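Local coordinates for protein cysteine synthase (Helicobacter pylori, PDB 6AHI) that catalyses the formation of L-cysteine and acetate from O-acetyl-L-serine and hydrogen sulfide, uses pyridoxal 5'-phosphate, and also has cystathionine beta-synthase activity, at residues T77-A82 with T102-I107; Y52-G57 with A82-K87; P144-F147 with D151-A154. All blocks are in the same frame, centred on the assembly; numbering follows the deposited sequence.

Contact 1. Residues T77-A82 with T102-I107; sequences TGIALA and TEKQQI
Ile-79 carries its CG1 branch beside the backbone N (chi1 -66°), and its second torsion stretches CD1 outward (chi2 170°) to meet Lys-104 and Ile-107. On the facing helix, Ile-107 has CG2 anti to its own backbone N, which turns that methyl to Ile-79. The two helices, 76-85 and 102-110, are consecutive connections of the small parallel sheet. They follow strands 68-72 and 91-97 in beta-alpha-beta order, in a fold type II pyridoxal-phosphate enzyme.

The contact is apolar and small. Ile-79 is its hub. Its CG1 meets Ile-107 CG2 at 3.9 Å, and the two side chains meet at a slant. Ile-79 CG2 lies 4.0 Å from the same methyl, Ile-107 CG2. One methyl therefore touches both branches of Ile-79.

The second half involves the root of Lys-104. Ile-79 and Lys-104 cross at about a right angle, and CD1 of Ile-79 abuts CG of Lys-104 at 3.9 Å. Beyond CG the lysine chain runs extended and leads away from segment 77-82. Its NZ is hydrogen-bonded to Tyr-299 OH, so the amine end is anchored outside the two segments while the stem packs.

Arg-298 touches both isoleucines, and Asp-297 of the second subunit packs on Ile-107. The Lys-104 side chain comes within about 4 Å of that of Asn-76, which probably binds the cofactor, as in related enzymes. Lys-104 CB, at the root of the chain, is also 3.9 Å from Ile-79 CD1.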
loop_
_atom_site.group_PDB
_atom_site.type_symbol
_atom_site.label_atom_id
_atom_site.label_comp_id
_atom_site.label_asym_id
_atom_site.label_seq_id
_atom_site.Cartn_x
_atom_site.Cartn_y
_atom_site.Cartn_z
ATOM N N THR A 77 10.363 -0.559 -11.338
ATOM C CA THR A 77 11.775 -0.719 -11.050
ATOM C C THR A 77 12.355 0.632 -10.579
ATOM O O THR A 77 13.197 0.661 -9.704
ATOM C CB THR A 77 12.529 -1.325 -12.248
ATOM O OG1 THR A 77 12.104 -2.684 -12.399
ATOM C CG2 THR A 77 14.027 -1.303 -12.043
ATOM N N GLY A 78 11.908 1.738 -11.186
ATOM C CA GLY A 78 12.286 3.069 -10.755
ATOM C C GLY A 78 11.897 3.370 -9.321
ATOM O O GLY A 78 12.698 3.893 -8.555
ATOM N N ILE A 79 10.669 3.020 -8.943
ATOM C CA ILE A 79 10.213 3.244 -7.578
ATOM C C ILE A 79 11.129 2.484 -6.618
ATOM O O ILE A 79 11.584 3.036 -5.603
ATOM C CB ILE A 79 8.735 2.861 -7.440
ATOM C CG1 ILE A 79 7.853 3.793 -8.269
ATOM C CG2 ILE A 79 8.312 2.838 -5.979
ATOM C CD1 ILE A 79 6.424 3.331 -8.379
ATOM N N ALA A 80 11.382 1.204 -6.935
ATOM C CA ALA A 80 12.155 0.322 -6.079
ATOM C C ALA A 80 13.573 0.860 -5.900
ATOM O O ALA A 80 14.084 0.918 -4.770
ATOM C CB ALA A 80 12.177 -1.059 -6.666
ATOM N N LEU A 81 14.195 1.281 -7.011
ATOM C CA LEU A 81 15.572 1.758 -6.937
ATOM C C LEU A 81 15.639 3.069 -6.154
ATOM O O LEU A 81 16.567 3.242 -5.355
ATOM C CB LEU A 81 16.161 1.880 -8.336
ATOM C CG LEU A 81 16.535 0.541 -8.959
ATOM C CD1 LEU A 81 16.855 0.717 -10.436
ATOM C CD2 LEU A 81 17.708 -0.089 -8.226
ATOM N N ALA A 82 14.668 3.964 -6.376
ATOM C CA ALA A 82 14.644 5.246 -5.696
ATOM C C ALA A 82 14.479 5.024 -4.182
ATOM O O ALA A 82 15.163 5.657 -3.387
ATOM C CB ALA A 82 13.545 6.120 -6.244
ATOM N N THR A 102 1.998 7.878 -15.267
ATOM C CA THR A 102 2.147 9.176 -14.565
ATOM C C THR A 102 2.280 8.962 -13.059
ATOM O O THR A 102 3.271 9.426 -12.539
ATOM C CB THR A 102 1.053 10.177 -14.958
ATOM O OG1 THR A 102 1.461 11.457 -14.485
ATOM C CG2 THR A 102 -0.302 9.867 -14.369
ATOM N N GLU A 103 1.323 8.284 -12.426
ATOM C CA GLU A 103 1.361 8.061 -10.998
ATOM C C GLU A 103 2.737 7.514 -10.584
ATOM O O GLU A 103 3.337 7.984 -9.619
ATOM C CB GLU A 103 0.245 7.100 -10.585
ATOM C CG GLU A 103 -1.150 7.710 -10.599
ATOM C CD GLU A 103 -2.096 7.240 -11.702
ATOM O OE1 GLU A 103 -1.965 7.735 -12.837
ATOM O OE2 GLU A 103 -2.988 6.380 -11.418
ATOM N N LYS A 104 3.243 6.519 -11.312
ATOM C CA LYS A 104 4.512 5.915 -10.933
ATOM C C LYS A 104 5.644 6.938 -11.105
ATOM O O LYS A 104 6.604 6.929 -10.339
ATOM C CB LYS A 104 4.793 4.634 -11.717
ATOM C CG LYS A 104 3.896 3.454 -11.383
ATOM C CD LYS A 104 4.207 2.244 -12.242
ATOM C CE LYS A 104 3.066 1.235 -12.283
ATOM N NZ LYS A 104 3.259 0.272 -13.394
ATOM N N GLN A 105 5.553 7.797 -12.119
ATOM C CA GLN A 105 6.571 8.847 -12.297
ATOM C C GLN A 105 6.537 9.864 -11.142
ATOM O O GLN A 105 7.586 10.363 -10.739
ATOM C CB GLN A 105 6.404 9.572 -13.637
ATOM C CG GLN A 105 6.652 8.672 -14.830
ATOM C CD GLN A 105 6.539 9.433 -16.128
ATOM O OE1 GLN A 105 7.071 10.533 -16.295
ATOM N NE2 GLN A 105 5.827 8.822 -17.061
ATOM N N GLN A 106 5.336 10.218 -10.677
ATOM C CA GLN A 106 5.161 11.132 -9.548
ATOM C C GLN A 106 5.866 10.535 -8.305
ATOM O O GLN A 106 6.531 11.240 -7.563
ATOM C CB GLN A 106 3.673 11.303 -9.211
ATOM C CG GLN A 106 3.038 12.653 -9.508
ATOM C CD GLN A 106 1.890 12.895 -8.554
ATOM O OE1 GLN A 106 2.078 13.210 -7.377
ATOM N NE2 GLN A 106 0.675 12.725 -9.049
ATOM N N ILE A 107 5.719 9.223 -8.113
ATOM C CA ILE A 107 6.242 8.547 -6.944
ATOM C C ILE A 107 7.770 8.502 -7.046
ATOM O O ILE A 107 8.451 8.810 -6.092
ATOM C CB ILE A 107 5.607 7.154 -6.778
ATOM C CG1 ILE A 107 4.128 7.265 -6.437
ATOM C CG2 ILE A 107 6.356 6.364 -5.738
ATOM C CD1 ILE A 107 3.396 5.989 -6.526
#

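Contact 2. Residues Y52-G57 with A82-K87; sequences YLIGEG and ALVAIK
Ile-54 and Val-84 point at each other from neighbouring helices, and their side chains slide past each other in opposite directions. The overlap is thus side by side. Val-84 CG1 is the atom that fits against Ile-54. It stands anti to its backbone N (chi1 172°), and this sends it out between the helices. There it touches three atoms of the isoleucine. The nearest is Ile-54 CD1, which lies 3.6 Å from Val-84 CG1. The isoleucine CB and CG2 are slightly farther from that methyl.

The reach of CD1 comes from its extended second torsion (chi2 165°). It passes Val-84 and arrives 4.0 Å from the backbone N of Ala-85, so it also lies against the helix surface. All three touching residues are buried.

Other parts of the fold surround the pair. Gln-8 and Ile-11 pack on Val-84, and Thr-92 of strand 91-97 packs on Ala-85. Leu-83 packs on Gly-261 of the second subunit. The contact is plain apolar packing between helix 48-60 and helix 76-85, neighbouring helices of the alpha/beta domain built on the small parallel sheet in this fold type II enzyme.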
loop_
_atom_site.group_PDB
_atom_site.type_symbol
_atom_site.label_atom_id
_atom_site.label_comp_id
_atom_site.label_asym_id
_atom_site.label_seq_id
_atom_site.Cartn_x
_atom_site.Cartn_y
_atom_site.Cartn_z
ATOM N N TYR A 52 18.398 -5.851 -4.047
ATOM C CA TYR A 52 19.448 -6.764 -4.436
ATOM C C TYR A 52 20.491 -6.036 -5.294
ATOM O O TYR A 52 21.684 -6.192 -5.033
ATOM C CB TYR A 52 18.863 -7.993 -5.130
ATOM C CG TYR A 52 19.886 -9.038 -5.496
ATOM C CD1 TYR A 52 20.311 -9.979 -4.570
ATOM C CD2 TYR A 52 20.446 -9.074 -6.762
ATOM C CE1 TYR A 52 21.261 -10.929 -4.895
ATOM C CE2 TYR A 52 21.391 -10.026 -7.112
ATOM C CZ TYR A 52 21.788 -10.963 -6.172
ATOM O OH TYR A 52 22.713 -11.903 -6.501
ATOM N N LEU A 53 20.059 -5.266 -6.305
ATOM C CA LEU A 53 20.983 -4.635 -7.268
ATOM C C LEU A 53 21.939 -3.673 -6.542
ATOM O O LEU A 53 23.143 -3.673 -6.797
ATOM C CB LEU A 53 20.177 -3.895 -8.346
ATOM C CG LEU A 53 19.517 -4.759 -9.422
ATOM C CD1 LEU A 53 18.688 -3.906 -10.376
ATOM C CD2 LEU A 53 20.576 -5.513 -10.197
ATOM N N ILE A 54 21.394 -2.862 -5.629
ATOM C CA ILE A 54 22.165 -1.893 -4.871
ATOM C C ILE A 54 23.103 -2.602 -3.882
ATOM O O ILE A 54 24.320 -2.282 -3.852
ATOM C CB ILE A 54 21.234 -0.828 -4.247
ATOM C CG1 ILE A 54 20.773 0.099 -5.379
ATOM C CG2 ILE A 54 21.904 -0.071 -3.102
ATOM C CD1 ILE A 54 19.610 0.978 -5.067
ATOM N N GLY A 55 22.570 -3.582 -3.140
ATOM C CA GLY A 55 23.346 -4.388 -2.183
ATOM C C GLY A 55 24.555 -5.052 -2.833
ATOM O O GLY A 55 25.671 -4.947 -2.343
ATOM N N GLU A 56 24.330 -5.734 -3.962
ATOM C CA GLU A 56 25.393 -6.459 -4.656
ATOM C C GLU A 56 26.343 -5.486 -5.348
ATOM O O GLU A 56 27.522 -5.765 -5.423
ATOM C CB GLU A 56 24.825 -7.460 -5.663
ATOM C CG GLU A 56 24.075 -8.594 -4.991
ATOM C CD GLU A 56 24.824 -9.323 -3.875
ATOM O OE1 GLU A 56 25.903 -9.903 -4.157
ATOM O OE2 GLU A 56 24.318 -9.318 -2.720
ATOM N N GLY A 57 25.818 -4.364 -5.846
ATOM C CA GLY A 57 26.629 -3.306 -6.462
ATOM C C GLY A 57 27.724 -2.797 -5.529
ATOM O O GLY A 57 28.882 -2.613 -5.951
ATOM N N ALA A 82 14.668 3.964 -6.376
ATOM C CA ALA A 82 14.644 5.246 -5.696
ATOM C C ALA A 82 14.479 5.024 -4.182
ATOM O O ALA A 82 15.163 5.657 -3.387
ATOM C CB ALA A 82 13.545 6.120 -6.244
ATOM N N LEU A 83 13.597 4.093 -3.817
ATOM C CA LEU A 83 13.312 3.806 -2.392
ATOM C C LEU A 83 14.573 3.293 -1.685
ATOM O O LEU A 83 14.949 3.804 -0.617
ATOM C CB LEU A 83 12.156 2.808 -2.326
ATOM C CG LEU A 83 11.720 2.399 -0.922
ATOM C CD1 LEU A 83 11.357 3.599 -0.102
ATOM C CD2 LEU A 83 10.523 1.475 -1.003
ATOM N N VAL A 84 15.287 2.366 -2.334
ATOM C CA VAL A 84 16.449 1.727 -1.749
ATOM C C VAL A 84 17.624 2.719 -1.742
ATOM O O VAL A 84 18.414 2.709 -0.833
ATOM C CB VAL A 84 16.788 0.419 -2.490
ATOM C CG1 VAL A 84 18.105 -0.186 -2.027
ATOM C CG2 VAL A 84 15.668 -0.600 -2.360
ATOM N N ALA A 85 17.717 3.591 -2.758
ATOM C CA ALA A 85 18.801 4.583 -2.853
ATOM C C ALA A 85 18.856 5.520 -1.633
ATOM O O ALA A 85 19.923 6.035 -1.276
ATOM C CB ALA A 85 18.636 5.383 -4.119
ATOM N N ILE A 86 17.702 5.774 -1.017
ATOM C CA ILE A 86 17.595 6.752 0.086
ATOM C C ILE A 86 18.570 6.418 1.224
ATOM O O ILE A 86 19.287 7.293 1.700
ATOM C CB ILE A 86 16.139 6.861 0.572
ATOM C CG1 ILE A 86 15.278 7.512 -0.512
ATOM C CG2 ILE A 86 16.084 7.620 1.891
ATOM C CD1 ILE A 86 13.806 7.534 -0.230
ATOM N N LYS A 87 18.620 5.146 1.628
ATOM C CA LYS A 87 19.409 4.746 2.781
ATOM C C LYS A 87 20.865 5.162 2.594
ATOM O O LYS A 87 21.474 5.641 3.527
ATOM C CB LYS A 87 19.315 3.237 3.027
ATOM C CG LYS A 87 20.069 2.739 4.253
ATOM C CD LYS A 87 19.894 1.249 4.477
ATOM C CE LYS A 87 20.651 0.731 5.688
ATOM N NZ LYS A 87 20.316 -0.686 5.972
#

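Contact 3. Residues P144-F147 with D151-A154; sequences PLQF and DNPA
Gln-146 and Asn-152 are joined by one hydrogen bond. It links the loop after strand 141-142 to the first turn of helix 151-158. Asn-152 ND2 donates to Gln-146 O at 2.9 Å, with an N-H...O angle of 160°. The acceptor lies close to the asparagine amide plane, so the N-H is well aimed. The carbonyl is met differently: ND2 stands 54° above its plane. CG of Asn-152 is anti to the backbone N (chi1 175°), which carries the amide across to the loop.

Other polar bonds hold the loop and the asparagine. Asn-152 ND2 is also hydrogen-bonded to Ser-181 OG, and Ser-181 probably belongs to the cofactor-binding loop, as in related enzymes. Gln-146 OE1 bonds to Thr-77 OG1. The backbone N atoms of Leu-145 and Gln-146 each bond to one carboxylate oxygen of Glu-71.

Van der Waals contacts accompany the hydrogen bond. CB of Asn-152 approaches Gln-146 O at 3.4 Å, and Gln-146 CB sits 4.0 Å from Asn-152 ND2. Within the loop, CG of Gln-146 lies 3.6 Å above the ring of Phe-147, over its centre. Phe-232 also packs on Asn-152.

The buried Asn-152 therefore has two acceptors for its amide nitrogen, the Gln-146 carbonyl and the Ser-181 hydroxyl. With both engaged, rotation of the amide should be restricted. The loop carbonyl, the helix start and the region of Ser-181 are thereby tied together through a single NH2 group.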
loop_
_atom_site.group_PDB
_atom_site.type_symbol
_atom_site.label_atom_id
_atom_site.label_comp_id
_atom_site.label_asym_id
_atom_site.label_seq_id
_atom_site.Cartn_x
_atom_site.Cartn_y
_atom_site.Cartn_z
ATOM N N PRO A 144 21.918 -0.673 -14.701
ATOM C CA PRO A 144 21.611 -2.088 -14.519
ATOM C C PRO A 144 21.190 -2.781 -15.823
ATOM O O PRO A 144 21.606 -3.911 -16.060
ATOM C CB PRO A 144 20.441 -2.115 -13.522
ATOM C CG PRO A 144 20.481 -0.770 -12.835
ATOM C CD PRO A 144 21.131 0.192 -13.809
ATOM N N LEU A 145 20.377 -2.100 -16.640
ATOM C CA LEU A 145 19.675 -2.713 -17.791
ATOM C C LEU A 145 19.088 -4.053 -17.362
ATOM O O LEU A 145 19.605 -5.109 -17.726
ATOM C CB LEU A 145 20.628 -2.856 -18.978
ATOM C CG LEU A 145 21.011 -1.517 -19.607
ATOM C CD1 LEU A 145 22.089 -1.688 -20.681
ATOM C CD2 LEU A 145 19.783 -0.818 -20.189
ATOM N N GLN A 146 18.034 -3.954 -16.547
ATOM C CA GLN A 146 17.364 -5.091 -15.956
ATOM C C GLN A 146 16.980 -6.109 -17.043
ATOM O O GLN A 146 17.002 -7.307 -16.799
ATOM C CB GLN A 146 16.126 -4.633 -15.163
ATOM C CG GLN A 146 14.969 -4.158 -16.045
ATOM C CD GLN A 146 13.938 -3.351 -15.295
ATOM O OE1 GLN A 146 13.268 -3.870 -14.397
ATOM N NE2 GLN A 146 13.791 -2.076 -15.661
ATOM N N PHE A 147 16.638 -5.622 -18.241
ATOM C CA PHE A 147 16.080 -6.465 -19.306
ATOM C C PHE A 147 17.132 -7.423 -19.882
ATOM O O PHE A 147 16.768 -8.391 -20.537
ATOM C CB PHE A 147 15.425 -5.609 -20.389
ATOM C CG PHE A 147 14.275 -4.802 -19.858
ATOM C CD1 PHE A 147 13.078 -5.416 -19.501
ATOM C CD2 PHE A 147 14.427 -3.441 -19.623
ATOM C CE1 PHE A 147 12.038 -4.670 -18.961
ATOM C CE2 PHE A 147 13.382 -2.694 -19.095
ATOM C CZ PHE A 147 12.191 -3.312 -18.763
ATOM N N ASP A 151 21.596 -10.341 -13.183
ATOM C CA ASP A 151 21.361 -10.027 -11.768
ATOM C C ASP A 151 19.871 -9.797 -11.510
ATOM O O ASP A 151 19.458 -9.795 -10.373
ATOM C CB ASP A 151 22.134 -8.792 -11.303
ATOM C CG ASP A 151 23.633 -8.995 -11.284
ATOM O OD1 ASP A 151 24.061 -10.153 -11.034
ATOM O OD2 ASP A 151 24.353 -8.008 -11.538
ATOM N N ASN A 152 19.092 -9.559 -12.574
ATOM C CA ASN A 152 17.644 -9.441 -12.461
ATOM C C ASN A 152 17.083 -10.767 -11.926
ATOM O O ASN A 152 16.599 -10.810 -10.796
ATOM C CB ASN A 152 17.059 -8.922 -13.782
ATOM C CG ASN A 152 15.544 -8.881 -13.829
ATOM O OD1 ASN A 152 14.864 -9.197 -12.849
ATOM N ND2 ASN A 152 15.010 -8.491 -14.981
ATOM N N PRO A 153 17.116 -11.905 -12.663
ATOM C CA PRO A 153 16.633 -13.165 -12.095
ATOM C C PRO A 153 17.365 -13.562 -10.802
ATOM O O PRO A 153 16.733 -14.124 -9.883
ATOM C CB PRO A 153 16.793 -14.214 -13.208
ATOM C CG PRO A 153 17.634 -13.543 -14.285
ATOM C CD PRO A 153 17.537 -12.045 -14.063
ATOM N N ALA A 154 18.655 -13.239 -10.688
ATOM C CA ALA A 154 19.409 -13.625 -9.488
ATOM C C ALA A 154 18.786 -13.010 -8.245
ATOM O O ALA A 154 18.801 -13.634 -7.140
ATOM C CB ALA A 154 20.841 -13.216 -9.575
#

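Contact 2 opens first, at 52-57 on helix 48-60, and closes at 82-87 on helix 76-85. The loop it closes holds strand 68-72. Contact 1 opens at 77-82, before that closure, and ends at 102-107, so the two cross along the chain. They share Ala-82 and use helix 76-85 for different neighbours. Contact 1 spans strand 91-97. Contact 3 follows in series and closes only a short loop of three residues, between 144-147 and 151-154. It still touches both others: Leu-53 packs on Pro-144 and Asp-151, while contacts 1 and 3 meet through a side-chain hydrogen bond. Together they bind three helices, the loop after strand 141-142 and helix 151-158.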